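Local coordinates for protein phosphoglycerol transferase GacH (Streptococcus pyogenes MGAS5005, PDB 6DGM) that probably transfers glycerol phosphate onto the rhamnose polysaccharide of the cell wall, this chain being the metal-binding catalytic domain of a membrane protein, at residues 190-195 against 255-261. Residues are numbered along the deposited sequence; the frame is centred on the assembly and turned at random.
Sequences LSLINP and KLTQINK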
# COMPACT_ATOMS: atom_id res chain seq x y z
N LEU A 190 2.07 -4.41 17.88
CA LEU A 190 2.58 -3.71 19.06
C LEU A 190 3.51 -4.59 19.88
O LEU A 190 4.52 -4.10 20.41
CB LEU A 190 1.41 -3.22 19.91
CG LEU A 190 0.57 -2.10 19.30
CD1 LEU A 190 -0.68 -1.84 20.15
CD2 LEU A 190 1.36 -0.82 19.11
N SER A 191 3.20 -5.88 20.02
CA SER A 191 4.04 -6.77 20.81
C SER A 191 5.39 -7.05 20.16
O SER A 191 6.31 -7.52 20.84
CB SER A 191 3.31 -8.09 21.05
OG SER A 191 3.23 -8.84 19.86
N LEU A 192 5.53 -6.79 18.86
CA LEU A 192 6.79 -7.03 18.18
C LEU A 192 7.62 -5.77 17.98
O LEU A 192 8.81 -5.88 17.63
CB LEU A 192 6.53 -7.67 16.81
CG LEU A 192 5.93 -9.07 16.83
CD1 LEU A 192 5.53 -9.51 15.41
CD2 LEU A 192 6.90 -10.04 17.43
N ILE A 193 7.04 -4.59 18.22
CA ILE A 193 7.81 -3.35 18.07
C ILE A 193 8.90 -3.31 19.12
O ILE A 193 8.65 -3.49 20.33
CB ILE A 193 6.90 -2.12 18.13
CG1 ILE A 193 6.04 -2.07 16.86
CG2 ILE A 193 7.75 -0.84 18.24
CD1 ILE A 193 4.95 -1.01 16.89
N ASN A 194 10.12 -3.06 18.67
CA ASN A 194 11.31 -3.04 19.52
C ASN A 194 11.92 -1.67 19.33
O ASN A 194 12.54 -1.41 18.27
CB ASN A 194 12.29 -4.13 19.09
CG ASN A 194 13.56 -4.14 19.94
OD1 ASN A 194 13.81 -3.22 20.72
ND2 ASN A 194 14.36 -5.18 19.78
N PRO A 195 11.76 -0.75 20.29
CA PRO A 195 12.28 0.61 20.13
C PRO A 195 13.78 0.70 19.95
O PRO A 195 14.27 1.77 19.56
CB PRO A 195 11.84 1.33 21.42
CG PRO A 195 10.83 0.44 22.06
CD PRO A 195 11.06 -0.95 21.58
N LYS A 255 -1.45 4.00 20.84
CA LYS A 255 -0.36 3.24 21.46
C LYS A 255 0.98 3.55 20.80
O LYS A 255 2.01 3.63 21.47
CB LYS A 255 -0.65 1.74 21.36
CG LYS A 255 -1.79 1.29 22.28
CD LYS A 255 -1.36 1.31 23.73
CE LYS A 255 -2.46 0.77 24.63
NZ LYS A 255 -2.93 -0.57 24.17
N LEU A 256 0.98 3.73 19.48
CA LEU A 256 2.24 4.07 18.81
C LEU A 256 2.80 5.39 19.30
O LEU A 256 4.02 5.56 19.35
CB LEU A 256 2.06 4.13 17.30
CG LEU A 256 1.68 2.79 16.63
CD1 LEU A 256 1.44 3.00 15.17
CD2 LEU A 256 2.74 1.72 16.84
N THR A 257 1.94 6.35 19.67
CA THR A 257 2.45 7.64 20.12
C THR A 257 3.24 7.53 21.43
O THR A 257 4.02 8.42 21.75
CB THR A 257 1.35 8.69 20.33
OG1 THR A 257 0.51 8.33 21.43
CG2 THR A 257 0.52 8.87 19.10
N GLN A 258 3.02 6.45 22.18
CA GLN A 258 3.68 6.25 23.46
C GLN A 258 4.97 5.44 23.35
O GLN A 258 5.61 5.20 24.38
CB GLN A 258 2.73 5.54 24.43
CG GLN A 258 1.41 6.26 24.66
CD GLN A 258 1.59 7.67 25.16
OE1 GLN A 258 2.33 7.92 26.12
NE2 GLN A 258 0.93 8.62 24.50
N ILE A 259 5.38 5.06 22.14
CA ILE A 259 6.63 4.33 21.94
C ILE A 259 7.73 5.31 21.57
O ILE A 259 7.57 6.12 20.65
CB ILE A 259 6.46 3.26 20.84
CG1 ILE A 259 5.32 2.30 21.22
CG2 ILE A 259 7.79 2.53 20.61
CD1 ILE A 259 5.04 1.20 20.18
N ASN A 260 8.87 5.20 22.26
CA ASN A 260 9.99 6.12 22.07
C ASN A 260 10.86 5.65 20.90
O ASN A 260 12.01 5.22 21.07
CB ASN A 260 10.79 6.24 23.35
CG ASN A 260 11.87 7.26 23.24
OD1 ASN A 260 11.79 8.15 22.40
ND2 ASN A 260 12.89 7.16 24.09
N LYS A 261 10.31 5.79 19.70
CA LYS A 261 10.95 5.44 18.43
C LYS A 261 10.16 6.15 17.35
O LYS A 261 8.92 6.13 17.40
CB LYS A 261 10.87 3.93 18.19
CG LYS A 261 11.40 3.47 16.83
CD LYS A 261 12.93 3.53 16.75
CE LYS A 261 13.41 3.27 15.33
NZ LYS A 261 14.90 3.34 15.23
O HOH W 1 16.24 2.32 17.41
O HOH W 2 14.28 4.50 20.01
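Two waters do all the polar bridging between P195 and the 255-261 segment: both donate to P195 O, one also to N260 O at 2.6 Å, while the other accepts from K261 NZ, which is bonded to S198 OG as well. The aliphatic part of K261 runs past the same carbonyl, its CD 3.6 Å from P195 O; CG anti to the backbone N (chi1 175°) and a bend at chi2 (73°) bring the amine round to its water. N260 centres an inverse gamma turn, with a weak bond from K261 N back to I259 O.

The remainder is aliphatic. L256 presents CD2 to two residues, meeting I193 CD1 at 3.5 Å and L190 CD2 at 3.7 Å. The side chains of I193 and L256 cross at about a right angle, whereas that of I259 slants across I193, its CD1 3.9 Å from I193 CG2. I259 uses its other branch, CG2, against P195 CG at 4.0 Å. Further out, L190 CD1 rests on the CB and CG of K255, whose amine leads away from the contact. Inward, L256 touches V265 and I193 touches F201 on the central sheet.

The contact thus joins the C-terminal ends of helices 182-192 and 229-257 where the chain turns into parallel strands 200-204 and 263-269, an arrangement characteristic of the three-layer alpha/beta/alpha sandwich of the alkaline phosphatase-like fold, to which the sulfatase family belongs.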